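Local coordinates for protein nitrite oxidoreductase subunit A (PDB 7B04) that holds a molybdenum atom, two MD1 groups and an iron/sulfur cluster as a NarG-like member of the molybdopterin oxidoreductase family, at residues H273-P278 / T561-Y566; W700-E705 / T723-V728; L489-I494 / I861-P866. One frame throughout, in Å; residues are numbered along the deposited sequence.

Interaction 1 of 3, residues H273-P278 / T561-Y566; sequences HGDQAP and TWAGNY. With MO (molybdenum atom), chain C; MD1 (phosphoric acid 4-(2-amino-4-oxo-3,4,5,6,-tetrahydro-pteridin-6-yl)-2-hydroxy-3,4-dimercapto-but-3-en-yl ester guanylate ester), chain D.
D275 and A563 meet methylene to methyl, CB to CB at 3.4 Å, just behind the point where the aspartate reaches the metal. The carboxylate takes the molybdenum atom in a bidentate grip, OD1 and OD2 of D275 each lying 2.1 Å from it. With CG beside the backbone N (chi1 -71°), the two oxygens face the metal while CB stays against A563. Such an aspartate ligand is characteristic of NarG-type enzymes. S12 and S13 of MD1 bind the same metal, each at 2.3 Å, and two further ligand atoms complete the site. H273 leans on this MD1 with one ring face, above which C10 sits toward the rim, 3.4 Å from the plane; OD2 of D275 lies instead at the ring's edge. Farther along, the methyl CB of A277 touches CG2 of T561 at 3.7 Å. No hydrogen bond joins 273-278 to 561-566, so apolar touches and the shared cofactor site bring the two loops together. T561 lies on strand 558-561, an outermost strand, within this chain, of a five-stranded parallel sheet, while helix 527-530 packs on D275, A277 and A563 and helix 535-541 on A277 and P278.

Interaction 2 of 3, residues W700-E705 / T723-V728; sequences WVEFQE and TGITPV. With MD1 (phosphoric acid 4-(2-amino-4-oxo-3,4,5,6,-tetrahydro-pteridin-6-yl)-2-hydroxy-3,4-dimercapto-but-3-en-yl ester guanylate ester), chain D.
While V701 and E702 lie against 723-728, the two rings that flank them in sequence are turned to the guanine end of MD1. The indole of W700 meets it obliquely, CZ2 standing 3.6 Å from N7 of MD1. F703 carries CA of W700 over the centre of one face and has O6 of MD1 near its plane at the edge; W720 also packs against this ring. Both rings belong to the MD1 pocket, so loop 700-705 lines its guanine end while also being fastened to 723-728. The third flat group, the carboxylate of E702, turns to 723-728 and is held by both oxygens. Its OE2 accepts a nearly straight bond from the backbone N of V728 (2.9 Å, 171° at the hydrogen), arriving close to the C-O direction, and OE1 forms a salt bridge to R130 and a hydrogen bond with S699. Partners on both oxygens should fix the rotation of the group.

A backbone bond from N of I725 to O of V701 (3.0 Å) ties the other end, and the same carbonyl takes a CA-H contact from G724, whose lack of a side chain lets it approach. I725 places CG1 between its own N and carbonyl carbon (chi1 63°), which brings that atom to 4.0 Å from CG of E702. Touching parts of the two loops run nearly at right angles, 89° apart. Loop 700-705 links strands 693-696 and 707-709. Loop 723-728 leads from strand 716-720 toward helix 734-749; helix 121-125 packs on V701 and I725, strand 61-66 on W700 and V701.

Interaction 3 of 3, residues L489-I494 / I861-P866; sequences LRDYDI and IVSTNP
D491 reaches from a 3-10 turn to T864, and the bonds between them dominate this contact. The carboxylate accepts from both the backbone N and the hydroxyl of T864, so a single residue offers two donors to one acidic group. OD2 takes the backbone N-H, although the modelled separation is too short to be trusted at this resolution. OG1 of T864 lies 2.8 Å from OD1 and equally 2.8 Å from OD2 of D491, and its one proton cannot be assigned to either. The threonine sets OG1 between its own N and carbonyl carbon (chi1 61°), turning the hydroxyl to the same carboxylate that its N-H meets. OH of Y492 makes a weak bond to O of V862 (2.7 Å); its stronger partner is the backbone N of H847.

Neighbouring helices pack on both segments. A357 and L360 of helix 355-368 press on the Y492 side chain, and W894 and T897 of helix 894-897 on V862.

Local bonds shape each chain: N of Y492 bonds to O of L489, and the D493 side chain caps a backbone N of the helix that follows. On the other side OG of S863, anti to its backbone N (chi1 -180°), accepts from N of N865 at 3.0 Å with a nearly straight 168° at the hydrogen.

That last bond defines an ST turn, placed here just where strand 860-862 leaves its small mixed sheet. D491 thus meets the turn at its middle residue, through the hydroxyl and, less certainly, the N-H of T864, joining the loop between helices 481-488 and 494-501 to the strand end.

Interactions 1 and 2 both touch one MD1 molecule, though their centres are 30 Å apart: interaction 1 meets its sulfur end at the molybdenum atom, interaction 2 its guanine end. Their nearest atoms still lie about 11 Å apart, so the extended cofactor bridges them. The iron/sulfur cluster lies about 10 Å from the side chain of V701 and about 11 Å from G564. Interaction 3 belongs to the periphery; its centre lies 30 Å from that of interaction 1 and 60 Å from that of interaction 2, on the opposite side of the chain's centre. In sequence, interactions 1 and 2 follow in series, whereas the segments of 1 and 3 alternate.

Interaction 1 of 3, residues H273-P278 / T561-Y566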
loop_
_atom_site.group_PDB
_atom_site.type_symbol
_atom_site.label_atom_id
_atom_site.label_comp_id
_atom_site.label_asym_id
_atom_site.label_seq_id
_atom_site.Cartn_x
_atom_site.Cartn_y
_atom_site.Cartn_z
ATOM N N HIS B 273 4.738 -20.068 -0.177
ATOM C CA HIS B 273 5.022 -18.646 -0.055
ATOM C C HIS B 273 6.035 -18.331 1.041
ATOM O O HIS B 273 6.391 -17.161 1.213
ATOM C CB HIS B 273 3.716 -17.887 0.192
ATOM C CG HIS B 273 2.787 -17.883 -0.983
ATOM N ND1 HIS B 273 1.454 -17.549 -0.876
ATOM C CD2 HIS B 273 2.999 -18.168 -2.290
ATOM C CE1 HIS B 273 0.883 -17.638 -2.064
ATOM N NE2 HIS B 273 1.800 -18.007 -2.940
ATOM N N GLY B 274 6.533 -19.332 1.765
ATOM C CA GLY B 274 7.420 -19.054 2.877
ATOM C C GLY B 274 6.733 -18.453 4.077
ATOM O O GLY B 274 7.390 -17.814 4.903
ATOM N N ASP B 275 5.423 -18.653 4.198
ATOM C CA ASP B 275 4.622 -17.984 5.210
ATOM C C ASP B 275 4.540 -18.753 6.530
ATOM O O ASP B 275 4.321 -18.132 7.577
ATOM C CB ASP B 275 3.210 -17.741 4.666
ATOM C CG ASP B 275 3.162 -16.674 3.578
ATOM O OD1 ASP B 275 4.021 -15.769 3.565
ATOM O OD2 ASP B 275 2.240 -16.743 2.738
ATOM N N GLN B 276 4.695 -20.073 6.511
ATOM C CA GLN B 276 4.594 -20.889 7.748
ATOM C C GLN B 276 5.794 -20.621 8.642
ATOM O O GLN B 276 6.836 -20.375 8.094
ATOM C CB GLN B 276 4.539 -22.368 7.360
ATOM C CG GLN B 276 5.053 -23.347 8.405
ATOM C CD GLN B 276 4.299 -24.638 8.586
ATOM O OE1 GLN B 276 3.363 -24.729 9.360
ATOM N NE2 GLN B 276 4.759 -25.675 7.920
ATOM N N ALA B 277 5.638 -20.595 9.961
ATOM C CA ALA B 277 6.857 -20.535 10.780
ATOM C C ALA B 277 7.264 -21.990 11.039
ATOM O O ALA B 277 6.666 -22.609 11.886
ATOM C CB ALA B 277 6.555 -19.817 12.051
ATOM N N PRO B 278 8.347 -22.519 10.442
ATOM C CA PRO B 278 8.674 -23.954 10.525
ATOM C C PRO B 278 8.923 -24.466 11.933
ATOM O O PRO B 278 8.765 -25.669 12.173
ATOM C CB PRO B 278 9.943 -24.067 9.669
ATOM C CG PRO B 278 9.894 -22.829 8.790
ATOM C CD PRO B 278 9.375 -21.781 9.686
ATOM N N THR B 561 3.624 -15.781 14.709
ATOM C CA THR B 561 4.048 -15.448 13.360
ATOM C C THR B 561 2.872 -14.880 12.575
ATOM O O THR B 561 1.709 -15.174 12.865
ATOM C CB THR B 561 4.618 -16.671 12.627
ATOM O OG1 THR B 561 5.213 -16.255 11.392
ATOM C CG2 THR B 561 3.527 -17.685 12.337
ATOM N N TRP B 562 3.187 -14.048 11.586
ATOM C CA TRP B 562 2.177 -13.412 10.756
ATOM C C TRP B 562 2.482 -13.666 9.292
ATOM O O TRP B 562 3.647 -13.685 8.882
ATOM C CB TRP B 562 2.100 -11.913 11.019
ATOM C CG TRP B 562 1.628 -11.614 12.385
ATOM C CD1 TRP B 562 2.369 -11.136 13.419
ATOM C CD2 TRP B 562 0.299 -11.792 12.889
ATOM N NE1 TRP B 562 1.585 -10.994 14.534
ATOM C CE2 TRP B 562 0.309 -11.393 14.236
ATOM C CE3 TRP B 562 -0.898 -12.247 12.328
ATOM C CZ2 TRP B 562 -0.829 -11.431 15.035
ATOM C CZ3 TRP B 562 -2.028 -12.286 13.123
ATOM C CH2 TRP B 562 -1.984 -11.880 14.461
ATOM N N ALA B 563 1.428 -13.852 8.509
ATOM C CA ALA B 563 1.573 -14.271 7.128
ATOM C C ALA B 563 0.303 -13.879 6.379
ATOM O O ALA B 563 -0.467 -13.032 6.846
ATOM C CB ALA B 563 1.858 -15.778 7.067
ATOM N N GLY B 564 0.089 -14.486 5.218
ATOM C CA GLY B 564 -1.161 -14.319 4.517
ATOM C C GLY B 564 -2.262 -15.118 5.191
ATOM O O GLY B 564 -2.130 -15.617 6.309
ATOM N N ASN B 565 -3.379 -15.240 4.479
ATOM C CA ASN B 565 -4.549 -15.941 5.003
ATOM C C ASN B 565 -4.436 -17.418 4.649
ATOM O O ASN B 565 -4.704 -17.822 3.517
ATOM C CB ASN B 565 -5.840 -15.336 4.467
ATOM C CG ASN B 565 -7.002 -15.538 5.417
ATOM O OD1 ASN B 565 -6.855 -16.172 6.463
ATOM N ND2 ASN B 565 -8.161 -15.001 5.062
ATOM N N TYR B 566 -4.061 -18.231 5.637
ATOM C CA TYR B 566 -3.797 -19.649 5.443
ATOM C C TYR B 566 -4.820 -20.561 6.092
ATOM O O TYR B 566 -4.881 -21.742 5.736
ATOM C CB TYR B 566 -2.437 -20.008 6.054
ATOM C CG TYR B 566 -2.485 -19.897 7.564
ATOM C CD1 TYR B 566 -2.341 -18.666 8.189
ATOM C CD2 TYR B 566 -2.723 -21.012 8.361
ATOM C CE1 TYR B 566 -2.413 -18.549 9.560
ATOM C CE2 TYR B 566 -2.799 -20.904 9.733
ATOM C CZ TYR B 566 -2.641 -19.671 10.326
ATOM O OH TYR B 566 -2.717 -19.564 11.694
HETATM MO MO MO C . 2.646 -14.684 2.328
HETATM P PB MD1 D . 0.227 -14.821 -4.850
HETATM O O3B MD1 D . -0.029 -13.198 -4.933
HETATM O O1B MD1 D . 0.693 -15.291 -6.205
HETATM O O2B MD1 D . -1.073 -15.508 -4.505
HETATM O O3A MD1 D . 1.353 -15.230 -3.711
HETATM C C10 MD1 D . 1.679 -14.378 -2.651
HETATM C C11 MD1 D . 3.205 -14.482 -2.362
HETATM O O11 MD1 D . 3.964 -13.280 -3.111
HETATM C C12 MD1 D . 3.447 -14.507 -1.050
HETATM S S12 MD1 D . 2.063 -14.264 0.100
HETATM C C13 MD1 D . 4.832 -14.742 -0.378
HETATM S S13 MD1 D . 4.779 -14.702 1.438
HETATM C C14 MD1 D . 6.136 -14.966 -0.985
HETATM N N15 MD1 D . 6.958 -13.619 -0.711
HETATM C C16 MD1 D . 8.123 -13.432 -1.483
HETATM C C15 MD1 D . 9.075 -12.356 -1.097
HETATM O O14 MD1 D . 8.847 -11.685 -0.147
HETATM N N17 MD1 D . 10.306 -12.126 -1.899
HETATM C C17 MD1 D . 10.596 -12.997 -3.140
HETATM N N16 MD1 D . 11.800 -12.773 -3.917
HETATM N N18 MD1 D . 9.641 -14.094 -3.541
HETATM C C20 MD1 D . 8.444 -14.337 -2.778
HETATM N N8 MD1 D . 7.586 -15.364 -3.200
HETATM C C7 MD1 D . 6.225 -15.530 -2.378
HETATM P PA MD1 D . -1.219 -12.515 -5.851
HETATM O O1A MD1 D . -1.646 -11.194 -5.260
HETATM O O2A MD1 D . -0.658 -12.294 -7.225
HETATM O "O5'" MD1 D . -2.535 -13.480 -6.056
HETATM C "C5'" MD1 D . -3.661 -12.869 -6.624
HETATM C "C4'" MD1 D . -3.738 -13.166 -8.162
HETATM O "O4'" MD1 D . -5.159 -13.688 -8.519
HETATM C "C1'" MD1 D . -5.889 -12.477 -9.176
HETATM N N9 MD1 D . -7.235 -12.270 -8.575
HETATM C C4 MD1 D . -8.168 -13.186 -8.772
HETATM N N3 MD1 D . -8.138 -14.470 -9.519
HETATM C C2 MD1 D . -9.335 -15.299 -9.569
HETATM N N2 MD1 D . -9.298 -16.547 -10.298
HETATM N N1 MD1 D . -10.546 -14.892 -8.904
HETATM C C6 MD1 D . -10.566 -13.657 -8.188
HETATM O O6 MD1 D . -11.559 -13.316 -7.639
HETATM C C5 MD1 D . -9.304 -12.785 -8.136
HETATM N N7 MD1 D . -9.046 -11.617 -7.557
HETATM C C8 MD1 D . -7.763 -11.286 -7.823
HETATM C "C2'" MD1 D . -5.137 -11.468 -8.981
HETATM O "O2'" MD1 D . -5.211 -10.557 -10.117
HETATM C "C3'" MD1 D . -3.607 -12.088 -8.836
HETATM O "O3'" MD1 D . -3.079 -12.372 -10.165
#

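Interaction 2 of 3, residues W700-E705 / T723-V728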
loop_
_atom_site.group_PDB
_atom_site.type_symbol
_atom_site.label_atom_id
_atom_site.label_comp_id
_atom_site.label_asym_id
_atom_site.label_seq_id
_atom_site.Cartn_x
_atom_site.Cartn_y
_atom_site.Cartn_z
ATOM N N TRP B 700 -14.218 -9.638 -7.297
ATOM C CA TRP B 700 -15.058 -9.696 -6.105
ATOM C C TRP B 700 -16.324 -8.864 -6.250
ATOM O O TRP B 700 -17.300 -9.115 -5.535
ATOM C CB TRP B 700 -14.282 -9.242 -4.868
ATOM C CG TRP B 700 -12.937 -9.868 -4.732
ATOM C CD1 TRP B 700 -12.654 -11.200 -4.650
ATOM C CD2 TRP B 700 -11.687 -9.184 -4.647
ATOM N NE1 TRP B 700 -11.298 -11.387 -4.527
ATOM C CE2 TRP B 700 -10.683 -10.163 -4.521
ATOM C CE3 TRP B 700 -11.317 -7.837 -4.667
ATOM C CZ2 TRP B 700 -9.335 -9.837 -4.420
ATOM C CZ3 TRP B 700 -9.981 -7.516 -4.565
ATOM C CH2 TRP B 700 -9.007 -8.509 -4.444
ATOM N N VAL B 701 -16.335 -7.884 -7.159
ATOM C CA VAL B 701 -17.526 -7.062 -7.358
ATOM C C VAL B 701 -18.411 -7.567 -8.485
ATOM O O VAL B 701 -19.515 -7.031 -8.676
ATOM C CB VAL B 701 -17.165 -5.594 -7.663
ATOM C CG1 VAL B 701 -16.438 -4.977 -6.493
ATOM C CG2 VAL B 701 -16.327 -5.504 -8.929
ATOM N N GLU B 702 -17.974 -8.570 -9.240
ATOM C CA GLU B 702 -18.791 -9.136 -10.304
ATOM C C GLU B 702 -19.119 -10.600 -10.040
ATOM O O GLU B 702 -19.257 -11.393 -10.970
ATOM C CB GLU B 702 -18.103 -9.001 -11.660
ATOM C CG GLU B 702 -17.167 -7.820 -11.788
ATOM C CD GLU B 702 -16.185 -7.997 -12.927
ATOM O OE1 GLU B 702 -15.074 -8.510 -12.682
ATOM O OE2 GLU B 702 -16.531 -7.642 -14.072
ATOM N N PHE B 703 -19.310 -10.975 -8.779
ATOM C CA PHE B 703 -19.592 -12.369 -8.473
ATOM C C PHE B 703 -21.057 -12.641 -8.774
ATOM O O PHE B 703 -21.937 -11.911 -8.311
ATOM C CB PHE B 703 -19.292 -12.681 -7.006
ATOM C CG PHE B 703 -17.857 -13.039 -6.728
ATOM C CD1 PHE B 703 -16.975 -13.313 -7.758
ATOM C CD2 PHE B 703 -17.400 -13.122 -5.425
ATOM C CE1 PHE B 703 -15.660 -13.647 -7.489
ATOM C CE2 PHE B 703 -16.088 -13.455 -5.152
ATOM C CZ PHE B 703 -15.217 -13.718 -6.184
ATOM N N GLN B 704 -21.319 -13.662 -9.589
ATOM C CA GLN B 704 -22.676 -14.111 -9.868
ATOM C C GLN B 704 -23.074 -15.319 -9.027
ATOM O O GLN B 704 -24.056 -15.995 -9.348
ATOM C CB GLN B 704 -22.823 -14.430 -11.355
ATOM C CG GLN B 704 -22.938 -13.206 -12.243
ATOM C CD GLN B 704 -22.590 -13.508 -13.686
ATOM O OE1 GLN B 704 -21.899 -14.485 -13.980
ATOM N NE2 GLN B 704 -23.077 -12.677 -14.597
ATOM N N GLU B 705 -22.339 -15.591 -7.951
ATOM C CA GLU B 705 -22.633 -16.700 -7.056
ATOM C C GLU B 705 -21.977 -16.385 -5.720
ATOM O O GLU B 705 -20.995 -15.642 -5.656
ATOM C CB GLU B 705 -22.130 -18.024 -7.655
ATOM C CG GLU B 705 -22.219 -19.262 -6.771
ATOM C CD GLU B 705 -23.644 -19.713 -6.522
ATOM O OE1 GLU B 705 -24.280 -19.192 -5.583
ATOM O OE2 GLU B 705 -24.129 -20.592 -7.267
ATOM N N THR B 723 -24.394 -9.139 -5.714
ATOM C CA THR B 723 -24.920 -7.830 -5.342
ATOM C C THR B 723 -24.146 -6.675 -5.970
ATOM O O THR B 723 -24.458 -5.506 -5.705
ATOM C CB THR B 723 -24.936 -7.698 -3.818
ATOM O OG1 THR B 723 -25.697 -6.546 -3.423
ATOM C CG2 THR B 723 -23.523 -7.578 -3.294
ATOM N N GLY B 724 -23.151 -6.969 -6.794
ATOM C CA GLY B 724 -22.305 -5.943 -7.394
ATOM C C GLY B 724 -22.752 -5.568 -8.792
ATOM O O GLY B 724 -23.951 -5.450 -9.081
ATOM N N ILE B 725 -21.778 -5.417 -9.684
ATOM C CA ILE B 725 -22.026 -5.024 -11.058
ATOM C C ILE B 725 -22.026 -6.263 -11.943
ATOM O O ILE B 725 -21.495 -7.320 -11.589
ATOM C CB ILE B 725 -20.982 -3.995 -11.556
ATOM C CG1 ILE B 725 -19.579 -4.603 -11.548
ATOM C CG2 ILE B 725 -21.029 -2.729 -10.707
ATOM C CD1 ILE B 725 -18.531 -3.745 -12.240
ATOM N N THR B 726 -22.628 -6.128 -13.121
ATOM C CA THR B 726 -22.583 -7.201 -14.095
ATOM C C THR B 726 -21.161 -7.325 -14.642
ATOM O O THR B 726 -20.418 -6.339 -14.680
ATOM C CB THR B 726 -23.568 -6.947 -15.237
ATOM O OG1 THR B 726 -22.941 -6.151 -16.252
ATOM C CG2 THR B 726 -24.810 -6.232 -14.727
ATOM N N PRO B 727 -20.750 -8.528 -15.038
ATOM C CA PRO B 727 -19.382 -8.716 -15.535
ATOM C C PRO B 727 -19.047 -7.751 -16.662
ATOM O O PRO B 727 -19.777 -7.636 -17.649
ATOM C CB PRO B 727 -19.381 -10.170 -16.014
ATOM C CG PRO B 727 -20.418 -10.831 -15.181
ATOM C CD PRO B 727 -21.492 -9.799 -14.979
ATOM N N VAL B 728 -17.924 -7.051 -16.498
ATOM C CA VAL B 728 -17.512 -6.049 -17.473
ATOM C C VAL B 728 -17.155 -6.712 -18.797
ATOM O O VAL B 728 -17.450 -6.181 -19.875
ATOM C CB VAL B 728 -16.341 -5.224 -16.911
ATOM C CG1 VAL B 728 -16.057 -4.046 -17.797
ATOM C CG2 VAL B 728 -16.656 -4.756 -15.502
HETATM P PB MD1 D . 0.227 -14.821 -4.850
HETATM O O3B MD1 D . -0.029 -13.198 -4.933
HETATM O O1B MD1 D . 0.693 -15.291 -6.205
HETATM O O2B MD1 D . -1.073 -15.508 -4.505
HETATM O O3A MD1 D . 1.353 -15.230 -3.711
HETATM C C10 MD1 D . 1.679 -14.378 -2.651
HETATM C C11 MD1 D . 3.205 -14.482 -2.362
HETATM O O11 MD1 D . 3.964 -13.280 -3.111
HETATM C C12 MD1 D . 3.447 -14.507 -1.050
HETATM S S12 MD1 D . 2.063 -14.264 0.100
HETATM C C13 MD1 D . 4.832 -14.742 -0.378
HETATM S S13 MD1 D . 4.779 -14.702 1.438
HETATM C C14 MD1 D . 6.136 -14.966 -0.985
HETATM N N15 MD1 D . 6.958 -13.619 -0.711
HETATM C C16 MD1 D . 8.123 -13.432 -1.483
HETATM C C15 MD1 D . 9.075 -12.356 -1.097
HETATM O O14 MD1 D . 8.847 -11.685 -0.147
HETATM N N17 MD1 D . 10.306 -12.126 -1.899
HETATM C C17 MD1 D . 10.596 -12.997 -3.140
HETATM N N16 MD1 D . 11.800 -12.773 -3.917
HETATM N N18 MD1 D . 9.641 -14.094 -3.541
HETATM C C20 MD1 D . 8.444 -14.337 -2.778
HETATM N N8 MD1 D . 7.586 -15.364 -3.200
HETATM C C7 MD1 D . 6.225 -15.530 -2.378
HETATM P PA MD1 D . -1.219 -12.515 -5.851
HETATM O O1A MD1 D . -1.646 -11.194 -5.260
HETATM O O2A MD1 D . -0.658 -12.294 -7.225
HETATM O "O5'" MD1 D . -2.535 -13.480 -6.056
HETATM C "C5'" MD1 D . -3.661 -12.869 -6.624
HETATM C "C4'" MD1 D . -3.738 -13.166 -8.162
HETATM O "O4'" MD1 D . -5.159 -13.688 -8.519
HETATM C "C1'" MD1 D . -5.889 -12.477 -9.176
HETATM N N9 MD1 D . -7.235 -12.270 -8.575
HETATM C C4 MD1 D . -8.168 -13.186 -8.772
HETATM N N3 MD1 D . -8.138 -14.470 -9.519
HETATM C C2 MD1 D . -9.335 -15.299 -9.569
HETATM N N2 MD1 D . -9.298 -16.547 -10.298
HETATM N N1 MD1 D . -10.546 -14.892 -8.904
HETATM C C6 MD1 D . -10.566 -13.657 -8.188
HETATM O O6 MD1 D . -11.559 -13.316 -7.639
HETATM C C5 MD1 D . -9.304 -12.785 -8.136
HETATM N N7 MD1 D . -9.046 -11.617 -7.557
HETATM C C8 MD1 D . -7.763 -11.286 -7.823
HETATM C "C2'" MD1 D . -5.137 -11.468 -8.981
HETATM O "O2'" MD1 D . -5.211 -10.557 -10.117
HETATM C "C3'" MD1 D . -3.607 -12.088 -8.836
HETATM O "O3'" MD1 D . -3.079 -12.372 -10.165
#

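Interaction 3 of 3, residues L489-I494 / I861-P866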
loop_
_atom_site.group_PDB
_atom_site.type_symbol
_atom_site.label_atom_id
_atom_site.label_comp_id
_atom_site.label_asym_id
_atom_site.label_seq_id
_atom_site.Cartn_x
_atom_site.Cartn_y
_atom_site.Cartn_z
ATOM N N LEU B 489 24.204 -22.898 26.639
ATOM C CA LEU B 489 24.220 -21.443 26.566
ATOM C C LEU B 489 25.567 -20.824 26.923
ATOM O O LEU B 489 25.663 -19.587 26.956
ATOM C CB LEU B 489 23.141 -20.888 27.497
ATOM C CG LEU B 489 21.687 -21.122 27.087
ATOM C CD1 LEU B 489 20.732 -20.842 28.244
ATOM C CD2 LEU B 489 21.344 -20.256 25.891
ATOM N N ARG B 490 26.603 -21.630 27.165
ATOM C CA ARG B 490 27.926 -21.078 27.453
ATOM C C ARG B 490 28.558 -20.416 26.235
ATOM O O ARG B 490 29.473 -19.597 26.387
ATOM C CB ARG B 490 28.850 -22.174 27.985
ATOM N N ASP B 491 28.131 -20.793 25.031
ATOM C CA ASP B 491 28.609 -20.180 23.799
ATOM C C ASP B 491 27.858 -18.912 23.442
ATOM O O ASP B 491 28.178 -18.274 22.433
ATOM C CB ASP B 491 28.533 -21.164 22.639
ATOM C CG ASP B 491 29.355 -22.405 22.895
ATOM O OD1 ASP B 491 29.889 -22.552 24.017
ATOM O OD2 ASP B 491 29.495 -23.220 21.972
ATOM N N TYR B 492 26.848 -18.557 24.217
ATOM C CA TYR B 492 26.014 -17.402 23.945
ATOM C C TYR B 492 26.139 -16.375 25.060
ATOM O O TYR B 492 25.154 -15.767 25.505
ATOM C CB TYR B 492 24.584 -17.856 23.707
ATOM C CG TYR B 492 24.557 -18.668 22.436
ATOM C CD1 TYR B 492 24.410 -18.044 21.207
ATOM C CD2 TYR B 492 24.796 -20.036 22.450
ATOM C CE1 TYR B 492 24.430 -18.767 20.040
ATOM C CE2 TYR B 492 24.823 -20.766 21.283
ATOM C CZ TYR B 492 24.637 -20.126 20.078
ATOM O OH TYR B 492 24.657 -20.835 18.897
ATOM N N ASP B 493 27.379 -16.181 25.516
ATOM C CA ASP B 493 27.680 -15.114 26.457
ATOM C C ASP B 493 27.361 -13.765 25.830
ATOM O O ASP B 493 27.384 -13.598 24.604
ATOM C CB ASP B 493 29.158 -15.172 26.883
ATOM C CG ASP B 493 30.119 -14.927 25.733
ATOM O OD1 ASP B 493 30.027 -15.666 24.735
ATOM O OD2 ASP B 493 30.981 -14.026 25.836
ATOM N N ILE B 494 27.071 -12.796 26.699
ATOM C CA ILE B 494 26.558 -11.501 26.260
ATOM C C ILE B 494 27.513 -10.847 25.275
ATOM O O ILE B 494 27.085 -10.145 24.352
ATOM C CB ILE B 494 26.288 -10.587 27.476
ATOM C CG1 ILE B 494 25.359 -11.278 28.481
ATOM C CG2 ILE B 494 25.683 -9.273 27.032
ATOM C CD1 ILE B 494 25.260 -10.571 29.826
ATOM N N ILE B 861 27.461 -24.578 12.200
ATOM C CA ILE B 861 26.815 -24.667 13.504
ATOM C C ILE B 861 27.737 -24.018 14.528
ATOM O O ILE B 861 28.816 -24.538 14.823
ATOM C CB ILE B 861 26.502 -26.119 13.883
ATOM C CG1 ILE B 861 25.633 -26.775 12.810
ATOM C CG2 ILE B 861 25.816 -26.176 15.241
ATOM C CD1 ILE B 861 25.475 -28.269 12.975
ATOM N N VAL B 862 27.309 -22.884 15.076
ATOM C CA VAL B 862 28.113 -22.126 16.027
ATOM C C VAL B 862 27.782 -22.657 17.418
ATOM O O VAL B 862 26.802 -22.241 18.040
ATOM C CB VAL B 862 27.864 -20.622 15.908
ATOM C CG1 VAL B 862 28.551 -19.876 17.040
ATOM C CG2 VAL B 862 28.357 -20.112 14.562
ATOM N N SER B 863 28.607 -23.582 17.905
ATOM C CA SER B 863 28.461 -24.140 19.244
ATOM C C SER B 863 29.672 -25.007 19.551
ATOM O O SER B 863 30.360 -25.489 18.646
ATOM C CB SER B 863 27.173 -24.963 19.383
ATOM O OG SER B 863 27.049 -25.497 20.690
ATOM N N THR B 864 29.934 -25.183 20.848
ATOM C CA THR B 864 30.921 -26.141 21.334
ATOM C C THR B 864 30.279 -27.222 22.191
ATOM O O THR B 864 30.998 -28.011 22.817
ATOM C CB THR B 864 32.025 -25.442 22.134
ATOM O OG1 THR B 864 31.457 -24.797 23.280
ATOM C CG2 THR B 864 32.733 -24.416 21.280
ATOM N N ASN B 865 28.955 -27.261 22.248
ATOM C CA ASN B 865 28.236 -28.233 23.056
ATOM C C ASN B 865 28.631 -29.648 22.652
ATOM O O ASN B 865 28.447 -30.024 21.484
ATOM C CB ASN B 865 26.731 -28.031 22.886
ATOM C CG ASN B 865 25.912 -28.813 23.897
ATOM O OD1 ASN B 865 26.455 -29.521 24.743
ATOM N ND2 ASN B 865 24.593 -28.684 23.812
ATOM N N PRO B 866 29.175 -30.459 23.566
ATOM C CA PRO B 866 29.474 -31.857 23.220
ATOM C C PRO B 866 28.230 -32.699 23.016
ATOM O O PRO B 866 28.346 -33.858 22.596
ATOM C CB PRO B 866 30.286 -32.350 24.424
ATOM C CG PRO B 866 29.835 -31.483 25.554
ATOM C CD PRO B 866 29.560 -30.134 24.950
#